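Local coordinates for hypothetical protein Atu1540 (PDB 2HWJ) that is of unknown function but belongs to a family of putative ParB-like nucleases, and so may bind or cleave nucleic acid, at residues I22-R27 with H68-L73; P54-P59 with S86-F91; D113-R118 with D130-P135; F159-F164 with H196-C201. All coordinates share one frame; numbering follows the deposited sequence.

Contact 1 of 4, residues I22-R27 with H68-L73; sequences IAVGFR and HHHLVL
The first turn of helix 69-77, with His69, His70 and Leu73 on one side, packs against Val24 at the end of short strand 23-24. No hydrogen bond crosses the contact, so the join depends on shape and on one aromatic face. Val24 CG1 sits over the middle of the imidazole of His70, 3.8 Å from the ring centroid and only 11° off the normal, a CH-pi contact. His70 reaches this position because its CG is anti to the carbonyl carbon (chi1 -70°), which swings the ring back beside its own backbone N and toward the strand; the two side chains then run past each other in opposite directions. At the rim of the same ring, near its plane, lies the backbone of Gly25, the N-cap residue of helix 26-37. The other methyl, Val24 CG2, meets Leu73 CD2 at 3.7 Å. That leucine methyl also lies 3.8 Å from Phe26 CE2, and so touches both Val24 and the first residue of helix 26-37. On the other flank His69 offers only its CB, 3.7 Å from Val24 CG1, while its ring turns away and NE2 makes a weak hydrogen bond to Leu65 O. Val29 of helix 26-37 also packs on Val24 and Leu73. The whole is a short strand set against a histidine-rich helix start, as might be expected of the putative ParB-like domain, a member of the ParB/sulfiredoxin clan.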
loop_
_atom_site.group_PDB
_atom_site.type_symbol
_atom_site.label_atom_id
_atom_site.label_comp_id
_atom_site.label_asym_id
_atom_site.label_seq_id
_atom_site.Cartn_x
_atom_site.Cartn_y
_atom_site.Cartn_z
ATOM N N ILE A 22 13.396 3.988 19.438
ATOM C CA ILE A 22 14.392 4.388 20.400
ATOM C C ILE A 22 14.364 5.879 20.597
ATOM O O ILE A 22 14.634 6.349 21.693
ATOM C CB ILE A 22 15.740 3.894 19.924
ATOM C CG1 ILE A 22 15.722 2.380 20.000
ATOM C CG2 ILE A 22 16.824 4.341 20.844
ATOM C CD1 ILE A 22 16.787 1.747 19.348
ATOM N N ALA A 23 13.966 6.638 19.564
ATOM C CA ALA A 23 14.148 8.107 19.607
ATOM C C ALA A 23 12.958 8.890 19.134
ATOM O O ALA A 23 12.128 8.344 18.452
ATOM C CB ALA A 23 15.436 8.553 18.909
ATOM N N VAL A 24 12.868 10.148 19.572
ATOM C CA VAL A 24 11.910 11.121 19.071
ATOM C C VAL A 24 12.610 12.473 19.136
ATOM O O VAL A 24 13.711 12.594 19.699
ATOM C CB VAL A 24 10.663 11.227 19.968
ATOM C CG1 VAL A 24 9.770 10.010 19.860
ATOM C CG2 VAL A 24 11.080 11.463 21.485
ATOM N N GLY A 25 11.980 13.502 18.583
ATOM C CA GLY A 25 12.553 14.830 18.533
ATOM C C GLY A 25 11.920 15.563 19.680
ATOM O O GLY A 25 10.729 15.824 19.686
ATOM N N PHE A 26 12.720 15.898 20.681
ATOM C CA PHE A 26 12.210 16.468 21.878
ATOM C C PHE A 26 11.641 17.793 21.564
ATOM O O PHE A 26 10.719 18.210 22.255
ATOM C CB PHE A 26 13.329 16.622 22.865
ATOM C CG PHE A 26 13.586 15.397 23.650
ATOM C CD1 PHE A 26 14.367 15.453 24.798
ATOM C CD2 PHE A 26 13.054 14.156 23.224
ATOM C CE1 PHE A 26 14.607 14.287 25.513
ATOM C CE2 PHE A 26 13.282 12.979 23.933
ATOM C CZ PHE A 26 14.038 13.020 25.065
ATOM N N ARG A 27 12.162 18.482 20.544
ATOM C CA ARG A 27 11.558 19.777 20.198
ATOM C C ARG A 27 10.065 19.605 19.858
ATOM O O ARG A 27 9.249 20.428 20.252
ATOM C CB ARG A 27 12.295 20.479 19.044
ATOM C CG ARG A 27 12.648 21.914 19.334
ATOM C CD ARG A 27 13.043 22.711 18.097
ATOM N NE ARG A 27 11.877 23.000 17.261
ATOM C CZ ARG A 27 11.446 24.229 16.936
ATOM N NH1 ARG A 27 12.101 25.311 17.391
ATOM N NH2 ARG A 27 10.354 24.363 16.153
ATOM N N HIS A 68 2.651 7.694 17.203
ATOM C CA HIS A 68 2.393 8.753 18.167
ATOM C C HIS A 68 3.269 8.712 19.392
ATOM O O HIS A 68 2.834 9.075 20.470
ATOM C CB HIS A 68 0.929 8.822 18.582
ATOM C CG HIS A 68 0.006 8.829 17.414
ATOM N ND1 HIS A 68 -0.177 9.942 16.619
ATOM C CD2 HIS A 68 -0.747 7.844 16.863
ATOM C CE1 HIS A 68 -1.009 9.646 15.638
ATOM N NE2 HIS A 68 -1.357 8.382 15.761
ATOM N N HIS A 69 4.493 8.264 19.262
ATOM C CA HIS A 69 5.440 8.462 20.417
ATOM C C HIS A 69 5.610 9.930 20.913
ATOM O O HIS A 69 5.742 10.171 22.102
ATOM C CB HIS A 69 6.768 7.794 20.141
ATOM C CG HIS A 69 6.650 6.305 19.987
ATOM N ND1 HIS A 69 7.268 5.406 20.833
ATOM C CD2 HIS A 69 5.965 5.554 19.091
ATOM C CE1 HIS A 69 6.980 4.169 20.458
ATOM N NE2 HIS A 69 6.183 4.234 19.410
ATOM N N HIS A 70 5.598 10.898 20.009
ATOM C CA HIS A 70 5.894 12.240 20.412
ATOM C C HIS A 70 4.788 12.612 21.365
ATOM O O HIS A 70 5.001 13.040 22.474
ATOM C CB HIS A 70 5.941 13.127 19.165
ATOM C CG HIS A 70 7.125 12.848 18.283
ATOM N ND1 HIS A 70 8.359 13.449 18.471
ATOM C CD2 HIS A 70 7.300 11.964 17.274
ATOM C CE1 HIS A 70 9.227 12.978 17.593
ATOM N NE2 HIS A 70 8.615 12.068 16.862
ATOM N N LEU A 71 3.578 12.287 20.979
ATOM C CA LEU A 71 2.404 12.720 21.689
ATOM C C LEU A 71 2.390 12.005 22.976
ATOM O O LEU A 71 2.160 12.632 24.025
ATOM C CB LEU A 71 1.169 12.370 20.901
ATOM C CG LEU A 71 -0.028 12.708 21.773
ATOM C CD1 LEU A 71 -0.055 14.202 22.037
ATOM C CD2 LEU A 71 -1.352 12.208 21.225
ATOM N N VAL A 72 2.678 10.714 22.951
ATOM C CA VAL A 72 2.658 10.018 24.236
ATOM C C VAL A 72 3.736 10.486 25.243
ATOM O O VAL A 72 3.432 10.665 26.458
ATOM C CB VAL A 72 2.592 8.475 24.103
ATOM C CG1 VAL A 72 2.661 7.831 25.438
ATOM C CG2 VAL A 72 1.276 8.033 23.414
ATOM N N LEU A 73 4.960 10.756 24.786
ATOM C CA LEU A 73 5.922 11.337 25.719
ATOM C C LEU A 73 5.433 12.723 26.187
ATOM O O LEU A 73 5.572 13.081 27.369
ATOM C CB LEU A 73 7.280 11.392 25.091
ATOM C CG LEU A 73 8.527 11.875 25.838
ATOM C CD1 LEU A 73 8.773 11.066 27.118
ATOM C CD2 LEU A 73 9.745 11.848 24.917
#

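Contact 2 of 4, residues P54-P59 with S86-F91; sequences PVVAGP and SEVAKF
Phe91 holds CG anti to its carbonyl carbon (chi1 -55°) and Val56 has its CG2 anti to the carbonyl carbon (chi1 147°), a pairing that directs Val56 CG1 to the CD2 side of the phenyl ring, 3.4 Å away, with the two side chains crossing at a slant. Val56 CG2 turns instead to Ala89 CB at 3.9 Å. Met103 of helix 96-105 packs on both Val56 and Phe91, so that helix covers this pair. The backbones are those of neighbouring parallel strands, 52-57 and 82-90, in the four-stranded mixed sheet of the putative ParB-like domain. Pro54 pairs with Ser86 and Val55 with Glu87, but Ala57 pairs with Lys90: the extra residue makes a beta bulge, leaving Val56 facing both Val88 and Ala89. Before it, Val88 N gives a nearly straight bond to Val55 O at 3.0 Å; after it, Ala57 N bonds to Ala89 O at 2.9 Å and Phe91 N returns to Ala57 O at 2.9 Å. The bond from Val55 N to Ser86 O is weak. On the face carrying Val55 and Ala57, the extended chain of Glu87 brings OE2 beside Ala57 CB, and Lys90 NZ forms a long salt bridge with Glu87 OE1.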
loop_
_atom_site.group_PDB
_atom_site.type_symbol
_atom_site.label_atom_id
_atom_site.label_comp_id
_atom_site.label_asym_id
_atom_site.label_seq_id
_atom_site.Cartn_x
_atom_site.Cartn_y
_atom_site.Cartn_z
ATOM N N PRO A 54 -2.985 3.917 18.639
ATOM C CA PRO A 54 -3.106 2.497 18.206
ATOM C C PRO A 54 -2.047 1.642 18.858
ATOM O O PRO A 54 -0.956 2.090 19.141
ATOM C CB PRO A 54 -2.795 2.582 16.720
ATOM C CG PRO A 54 -1.864 3.610 16.576
ATOM C CD PRO A 54 -2.269 4.709 17.628
ATOM N N VAL A 55 -2.297 0.380 19.014
ATOM C CA VAL A 55 -1.452 -0.460 19.877
ATOM C C VAL A 55 -1.548 -1.922 19.401
ATOM O O VAL A 55 -2.450 -2.277 18.668
ATOM C CB VAL A 55 -2.100 -0.322 21.236
ATOM C CG1 VAL A 55 -2.427 -1.674 21.891
ATOM C CG2 VAL A 55 -1.458 0.774 22.088
ATOM N N VAL A 56 -0.621 -2.779 19.783
ATOM C CA VAL A 56 -0.620 -4.158 19.319
ATOM C C VAL A 56 -0.501 -4.973 20.562
ATOM O O VAL A 56 0.196 -4.619 21.455
ATOM C CB VAL A 56 0.633 -4.351 18.382
ATOM C CG1 VAL A 56 1.215 -5.726 18.460
ATOM C CG2 VAL A 56 0.276 -4.100 16.972
ATOM N N ALA A 57 -1.132 -6.100 20.666
ATOM C CA ALA A 57 -0.993 -6.831 21.914
ATOM C C ALA A 57 0.218 -7.741 21.727
ATOM O O ALA A 57 0.272 -8.472 20.762
ATOM C CB ALA A 57 -2.278 -7.616 22.277
ATOM N N GLY A 58 1.196 -7.658 22.643
ATOM C CA GLY A 58 2.374 -8.486 22.593
ATOM C C GLY A 58 2.322 -9.535 23.633
ATOM O O GLY A 58 1.318 -9.752 24.251
ATOM N N PRO A 59 3.453 -10.161 23.867
ATOM C CA PRO A 59 3.677 -11.268 24.770
ATOM C C PRO A 59 3.340 -10.871 26.184
ATOM O O PRO A 59 3.422 -9.694 26.508
ATOM C CB PRO A 59 5.154 -11.481 24.691
ATOM C CG PRO A 59 5.525 -10.907 23.429
ATOM C CD PRO A 59 4.686 -9.702 23.232
ATOM N N SER A 86 -6.521 1.537 20.971
ATOM C CA SER A 86 -7.309 0.645 20.201
ATOM C C SER A 86 -6.332 -0.394 19.726
ATOM O O SER A 86 -5.330 -0.062 19.075
ATOM C CB SER A 86 -7.863 1.346 18.995
ATOM O OG SER A 86 -8.710 0.440 18.324
ATOM N N GLU A 87 -6.597 -1.635 20.109
ATOM C CA GLU A 87 -5.796 -2.726 19.720
ATOM C C GLU A 87 -6.108 -2.966 18.252
ATOM O O GLU A 87 -7.258 -3.215 17.905
ATOM C CB GLU A 87 -6.143 -3.928 20.620
ATOM C CG GLU A 87 -5.455 -5.243 20.291
ATOM C CD GLU A 87 -5.827 -6.414 21.294
ATOM O OE1 GLU A 87 -6.501 -7.432 20.869
ATOM O OE2 GLU A 87 -5.406 -6.331 22.485
ATOM N N VAL A 88 -5.081 -2.896 17.406
ATOM C CA VAL A 88 -5.199 -3.167 15.982
ATOM C C VAL A 88 -4.536 -4.469 15.510
ATOM O O VAL A 88 -4.464 -4.741 14.304
ATOM C CB VAL A 88 -4.615 -2.045 15.117
ATOM C CG1 VAL A 88 -5.349 -0.788 15.382
ATOM C CG2 VAL A 88 -3.107 -1.883 15.373
ATOM N N ALA A 89 -4.018 -5.260 16.434
ATOM C CA ALA A 89 -3.460 -6.542 16.075
ATOM C C ALA A 89 -3.060 -7.240 17.324
ATOM O O ALA A 89 -2.744 -6.610 18.342
ATOM C CB ALA A 89 -2.270 -6.378 15.161
ATOM N N LYS A 90 -3.047 -8.555 17.228
ATOM C CA LYS A 90 -2.938 -9.410 18.405
ATOM C C LYS A 90 -1.853 -10.416 18.119
ATOM O O LYS A 90 -2.052 -11.333 17.310
ATOM C CB LYS A 90 -4.286 -10.105 18.657
ATOM C CG LYS A 90 -4.614 -10.236 20.122
ATOM C CD LYS A 90 -6.084 -10.746 20.381
ATOM C CE LYS A 90 -6.296 -11.075 21.902
ATOM N NZ LYS A 90 -5.418 -10.230 22.949
ATOM N N PHE A 91 -0.702 -10.248 18.747
ATOM C CA PHE A 91 0.375 -11.208 18.630
ATOM C C PHE A 91 0.736 -11.869 19.961
ATOM O O PHE A 91 1.806 -12.489 20.112
ATOM C CB PHE A 91 1.630 -10.549 18.096
ATOM C CG PHE A 91 1.463 -9.839 16.827
ATOM C CD1 PHE A 91 0.858 -10.413 15.761
ATOM C CD2 PHE A 91 1.952 -8.569 16.692
ATOM C CE1 PHE A 91 0.693 -9.748 14.560
ATOM C CE2 PHE A 91 1.816 -7.884 15.473
ATOM C CZ PHE A 91 1.156 -8.507 14.396
#

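Contact 3 of 4, residues D113-R118 with D130-P135; sequences DAQGLR and DLEDDP
A type I beta turn, Asp113 to Gly116, docks by Ala114 on the short strand 132-133 and on the N-cap of the helix that follows it. A single hydrogen bond crosses: Ala114 N donates to Glu132 OE2 at 3.0 Å, nearly straight at 169°, meeting the oxygen almost head-on along its C-O bond. Glu132 spans the distance with a chain extended beyond CG, and the same OE2 lies 3.5 Å from Asp113 CB. The turn therefore uses the N-H of its second residue to hold a carboxylate sent out from the strand. Ala114 CB packs in beside Glu132 OE2 and the carbonyl oxygen of Asp133. Just past the turn, Leu117 N donates to Asp113 OD1 at 3.1 Å, standing well above the carboxylate plane, while Asp113 N bonds to Leu117 O at 3.0 Å; the loop is thus tied from the side chain and from the backbone. A further approach of Gln115 N to Asp113 OD1, which would make an Asx turn, is modelled too short to be trusted. Near the carbonyl of Ala114, Asp134 sets CG anti to its own backbone N (chi1 172°), which puts that CG 3.4 Å from Ala114 O by packing alone. Asp133 looks away, its OD1 bonded to Phe26 N. The carboxylate of Asp134 has stronger business elsewhere: OD1 forms a salt bridge with Arg166 NH2 and takes weak hydrogen bonds from Phe136 N and Arg137 N, making Asp134 the N-cap of helix 135-146 at the step from strand 132-133 into that helix.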
loop_
_atom_site.group_PDB
_atom_site.type_symbol
_atom_site.label_atom_id
_atom_site.label_comp_id
_atom_site.label_asym_id
_atom_site.label_seq_id
_atom_site.Cartn_x
_atom_site.Cartn_y
_atom_site.Cartn_z
ATOM N N ASP A 113 18.838 4.616 16.948
ATOM C CA ASP A 113 19.122 5.531 18.053
ATOM C C ASP A 113 19.181 6.975 17.582
ATOM O O ASP A 113 19.189 7.235 16.406
ATOM C CB ASP A 113 20.462 5.197 18.701
ATOM C CG ASP A 113 21.580 5.480 17.790
ATOM O OD1 ASP A 113 21.534 6.518 17.091
ATOM O OD2 ASP A 113 22.527 4.669 17.766
ATOM N N ALA A 114 19.335 7.877 18.542
ATOM C CA ALA A 114 19.322 9.299 18.319
ATOM C C ALA A 114 20.371 9.753 17.274
ATOM O O ALA A 114 20.193 10.813 16.656
ATOM C CB ALA A 114 19.415 10.070 19.650
ATOM N N GLN A 115 21.417 8.971 17.011
ATOM C CA GLN A 115 22.306 9.371 15.918
ATOM C C GLN A 115 22.137 8.485 14.742
ATOM O O GLN A 115 23.045 8.298 13.942
ATOM C CB GLN A 115 23.786 9.630 16.297
ATOM C CG GLN A 115 24.345 8.876 17.513
ATOM C CD GLN A 115 23.681 9.330 18.840
ATOM O OE1 GLN A 115 23.646 10.543 19.130
ATOM N NE2 GLN A 115 23.125 8.352 19.641
ATOM N N GLY A 116 20.915 7.962 14.622
ATOM C CA GLY A 116 20.509 7.128 13.493
ATOM C C GLY A 116 21.141 5.777 13.267
ATOM O O GLY A 116 21.069 5.278 12.176
ATOM N N LEU A 117 21.773 5.188 14.273
ATOM C CA LEU A 117 22.314 3.834 14.152
ATOM C C LEU A 117 21.255 2.729 14.305
ATOM O O LEU A 117 20.537 2.705 15.312
ATOM C CB LEU A 117 23.311 3.586 15.295
ATOM C CG LEU A 117 24.848 3.440 15.160
ATOM C CD1 LEU A 117 25.252 2.047 14.445
ATOM C CD2 LEU A 117 25.582 4.797 14.553
ATOM N N ARG A 118 21.206 1.778 13.376
ATOM C CA ARG A 118 20.499 0.507 13.638
ATOM C C ARG A 118 20.987 -0.048 14.974
ATOM O O ARG A 118 22.172 -0.107 15.251
ATOM C CB ARG A 118 20.776 -0.501 12.529
ATOM C CG ARG A 118 20.101 -1.858 12.666
ATOM C CD ARG A 118 19.607 -2.467 11.303
ATOM N NE ARG A 118 18.206 -2.771 11.579
ATOM C CZ ARG A 118 17.105 -2.401 10.932
ATOM N NH1 ARG A 118 17.092 -1.773 9.767
ATOM N NH2 ARG A 118 15.960 -2.766 11.464
ATOM N N ASP A 130 12.072 6.729 28.685
ATOM C CA ASP A 130 13.420 6.443 28.121
ATOM C C ASP A 130 13.656 6.762 26.629
ATOM O O ASP A 130 14.685 6.533 26.125
ATOM C CB ASP A 130 13.750 4.965 28.240
ATOM C CG ASP A 130 13.951 4.502 29.692
ATOM O OD1 ASP A 130 14.446 5.296 30.530
ATOM O OD2 ASP A 130 13.618 3.297 29.950
ATOM N N LEU A 131 12.704 7.257 25.885
ATOM C CA LEU A 131 13.041 7.720 24.563
ATOM C C LEU A 131 14.221 8.685 24.565
ATOM O O LEU A 131 14.332 9.492 25.440
ATOM C CB LEU A 131 11.815 8.338 23.965
ATOM C CG LEU A 131 10.857 7.154 23.762
ATOM C CD1 LEU A 131 9.489 7.581 23.264
ATOM C CD2 LEU A 131 11.485 6.165 22.744
ATOM N N GLU A 132 15.114 8.530 23.581
ATOM C CA GLU A 132 16.261 9.385 23.277
ATOM C C GLU A 132 15.847 10.532 22.378
ATOM O O GLU A 132 14.855 10.427 21.635
ATOM C CB GLU A 132 17.288 8.590 22.506
ATOM C CG GLU A 132 18.006 7.631 23.341
ATOM C CD GLU A 132 19.010 6.748 22.555
ATOM O OE1 GLU A 132 19.382 5.642 23.086
ATOM O OE2 GLU A 132 19.451 7.158 21.439
ATOM N N ASP A 133 16.627 11.615 22.381
ATOM C CA ASP A 133 16.227 12.807 21.627
ATOM C C ASP A 133 16.915 12.719 20.334
ATOM O O ASP A 133 18.147 12.758 20.344
ATOM C CB ASP A 133 16.628 14.072 22.362
ATOM C CG ASP A 133 16.327 15.379 21.575
ATOM O OD1 ASP A 133 15.465 15.470 20.656
ATOM O OD2 ASP A 133 16.971 16.395 21.915
ATOM N N ASP A 134 16.165 12.576 19.225
ATOM C CA ASP A 134 16.819 12.740 17.931
ATOM C C ASP A 134 16.577 14.149 17.305
ATOM O O ASP A 134 15.540 14.454 16.750
ATOM C CB ASP A 134 16.656 11.548 17.012
ATOM C CG ASP A 134 17.187 11.805 15.552
ATOM O OD1 ASP A 134 17.857 12.867 15.321
ATOM O OD2 ASP A 134 16.926 10.946 14.608
ATOM N N PRO A 135 17.568 15.037 17.431
ATOM C CA PRO A 135 17.287 16.414 16.988
ATOM C C PRO A 135 17.049 16.478 15.496
ATOM O O PRO A 135 16.313 17.349 15.038
ATOM C CB PRO A 135 18.550 17.220 17.402
ATOM C CG PRO A 135 19.669 16.133 17.591
ATOM C CD PRO A 135 18.923 14.857 18.019
#

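Contact 4 of 4, residues F159-F164 with H196-C201; sequences FGWADF and HLPGWC
Pro198 O receives the indole N-H of Trp161 at a distance of 2.9 Å from NE1, with an angle of 170° at the hydrogen and the oxygen lying almost in the indole plane. This bond, with Leu197 over a face, helps fix the rotation of the tryptophan and ties helix 157-166 to the loop 196-201. Beside it, Leu197 goes in between two rings. Its CD1 stands over the six-membered ring of Trp161, 3.4 Å from the centroid, and also over a face of Phe164, 3.8 Å from that centroid; both are CH-pi contacts. A CG anti to the carbonyl carbon (chi1 -70°) carries the leucine toward the helix, where CD2 comes to 3.7 Å from Gly160 O. His196 meets Phe164 obliquely, NE2 being 3.9 Å from CD1, and Trp200 brings CD1 to 4.3 Å from Trp161 CH2. The indole of Trp161 is further stacked on Tyr149. His196 also packs on Phe91 of the third subunit, and Cys201 forms a disulfide with Cys201 of the fourth, so the loop adjoins two subunit interfaces. Gly199, with its positive phi, takes the third position, as glycine usually does, of a type II beta turn from Leu197 to Trp200 that packs against helix 157-166.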
loop_
_atom_site.group_PDB
_atom_site.type_symbol
_atom_site.label_atom_id
_atom_site.label_comp_id
_atom_site.label_asym_id
_atom_site.label_seq_id
_atom_site.Cartn_x
_atom_site.Cartn_y
_atom_site.Cartn_z
ATOM N N PHE A 159 11.752 9.846 9.463
ATOM C CA PHE A 159 13.040 9.369 9.792
ATOM C C PHE A 159 13.976 9.271 8.573
ATOM O O PHE A 159 15.201 9.413 8.713
ATOM C CB PHE A 159 12.940 8.090 10.614
ATOM C CG PHE A 159 12.827 8.356 12.107
ATOM C CD1 PHE A 159 11.662 8.040 12.810
ATOM C CD2 PHE A 159 13.878 8.989 12.803
ATOM C CE1 PHE A 159 11.573 8.309 14.198
ATOM C CE2 PHE A 159 13.802 9.265 14.187
ATOM C CZ PHE A 159 12.653 8.904 14.881
ATOM N N GLY A 160 13.388 9.106 7.383
ATOM C CA GLY A 160 14.123 9.156 6.109
ATOM C C GLY A 160 14.685 10.519 5.808
ATOM O O GLY A 160 15.853 10.672 5.442
ATOM N N TRP A 161 13.863 11.526 6.032
ATOM C CA TRP A 161 14.289 12.919 5.914
ATOM C C TRP A 161 15.321 13.286 6.981
ATOM O O TRP A 161 16.324 13.966 6.675
ATOM C CB TRP A 161 13.081 13.853 5.950
ATOM C CG TRP A 161 12.390 13.838 4.606
ATOM C CD1 TRP A 161 11.396 12.991 4.195
ATOM C CD2 TRP A 161 12.730 14.628 3.474
ATOM N NE1 TRP A 161 11.083 13.236 2.909
ATOM C CE2 TRP A 161 11.883 14.231 2.429
ATOM C CE3 TRP A 161 13.659 15.670 3.251
ATOM C CZ2 TRP A 161 11.904 14.834 1.184
ATOM C CZ3 TRP A 161 13.697 16.271 2.000
ATOM C CH2 TRP A 161 12.807 15.850 0.978
ATOM N N ALA A 162 15.103 12.820 8.210
ATOM C CA ALA A 162 16.076 13.077 9.244
ATOM C C ALA A 162 17.438 12.446 8.909
ATOM O O ALA A 162 18.455 13.055 9.101
ATOM C CB ALA A 162 15.567 12.607 10.597
ATOM N N ASP A 163 17.463 11.234 8.380
ATOM C CA ASP A 163 18.732 10.696 8.021
ATOM C C ASP A 163 19.402 11.530 6.868
ATOM O O ASP A 163 20.580 11.857 6.907
ATOM C CB ASP A 163 18.609 9.193 7.752
ATOM C CG ASP A 163 19.791 8.655 6.906
ATOM O OD1 ASP A 163 20.980 8.889 7.312
ATOM O OD2 ASP A 163 19.576 8.017 5.828
ATOM N N PHE A 164 18.641 11.936 5.868
ATOM C CA PHE A 164 19.179 12.785 4.813
ATOM C C PHE A 164 19.814 14.045 5.442
ATOM O O PHE A 164 20.980 14.321 5.223
ATOM C CB PHE A 164 18.027 13.108 3.869
ATOM C CG PHE A 164 18.346 14.105 2.778
ATOM C CD1 PHE A 164 19.050 13.731 1.659
ATOM C CD2 PHE A 164 17.849 15.402 2.831
ATOM C CE1 PHE A 164 19.292 14.621 0.647
ATOM C CE2 PHE A 164 18.111 16.297 1.799
ATOM C CZ PHE A 164 18.830 15.896 0.733
ATOM N N HIS A 196 15.060 11.415 -4.206
ATOM C CA HIS A 196 14.848 9.988 -3.948
ATOM C C HIS A 196 14.073 9.784 -2.687
ATOM O O HIS A 196 13.817 8.656 -2.340
ATOM C CB HIS A 196 16.170 9.320 -3.691
ATOM C CG HIS A 196 16.938 10.020 -2.631
ATOM N ND1 HIS A 196 17.083 9.512 -1.358
ATOM C CD2 HIS A 196 17.469 11.270 -2.599
ATOM C CE1 HIS A 196 17.738 10.385 -0.609
ATOM N NE2 HIS A 196 17.968 11.465 -1.332
ATOM N N LEU A 197 13.735 10.854 -1.971
ATOM C CA LEU A 197 13.028 10.755 -0.699
ATOM C C LEU A 197 11.536 10.761 -0.857
ATOM O O LEU A 197 11.024 11.376 -1.783
ATOM C CB LEU A 197 13.392 11.904 0.194
ATOM C CG LEU A 197 14.837 11.834 0.727
ATOM C CD1 LEU A 197 15.256 13.203 1.271
ATOM C CD2 LEU A 197 15.041 10.739 1.792
ATOM N N PRO A 198 10.794 10.125 0.069
ATOM C CA PRO A 198 9.341 10.079 -0.120
ATOM C C PRO A 198 8.744 11.438 0.157
ATOM O O PRO A 198 9.088 12.076 1.141
ATOM C CB PRO A 198 8.901 9.138 0.992
ATOM C CG PRO A 198 9.955 9.326 2.095
ATOM C CD PRO A 198 11.224 9.512 1.351
ATOM N N GLY A 199 7.834 11.895 -0.663
ATOM C CA GLY A 199 7.197 13.183 -0.397
ATOM C C GLY A 199 7.973 14.278 -1.066
ATOM O O GLY A 199 7.642 15.445 -0.867
ATOM N N TRP A 200 9.012 13.931 -1.845
ATOM C CA TRP A 200 9.796 14.959 -2.471
ATOM C C TRP A 200 9.007 15.720 -3.523
ATOM O O TRP A 200 8.239 15.179 -4.321
ATOM C CB TRP A 200 11.079 14.445 -3.077
ATOM C CG TRP A 200 11.911 15.524 -3.805
ATOM C CD1 TRP A 200 12.913 16.310 -3.263
ATOM C CD2 TRP A 200 11.848 15.878 -5.198
ATOM N NE1 TRP A 200 13.466 17.120 -4.239
ATOM C CE2 TRP A 200 12.833 16.873 -5.434
ATOM C CE3 TRP A 200 11.071 15.452 -6.269
ATOM C CZ2 TRP A 200 13.036 17.454 -6.710
ATOM C CZ3 TRP A 200 11.269 16.074 -7.574
ATOM C CH2 TRP A 200 12.244 17.045 -7.754
ATOM N N CYS A 201 9.373 16.984 -3.581
ATOM C CA CYS A 201 8.498 18.056 -3.884
ATOM C C CYS A 201 9.372 19.217 -4.431
ATOM O O CYS A 201 9.643 20.166 -3.734
ATOM C CB CYS A 201 7.862 18.432 -2.538
ATOM S SG CYS A 201 6.343 19.366 -2.719
#

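In the fold
Contacts 1 and 3 have the closest centres, 10 Å apart: strands 23-24 and 132-133 run side by side as a two-stranded parallel sheet, and Ala23 CB packs on Glu132 O at 3.4 Å. Contact 4 attaches to this group through Phe159, whose CE2 is 3.6 Å from Asp134 OD2 and whose CZ touches Ala23 O. Contact 2 stands at the other end, joined to contact 1 by packing of His68 CD2 on Pro54 CD at 3.6 Å, and about 14 Å from contact 4 at the nearest atoms. Within one chain 2 and 4 are thus separate; they come together only between subunits.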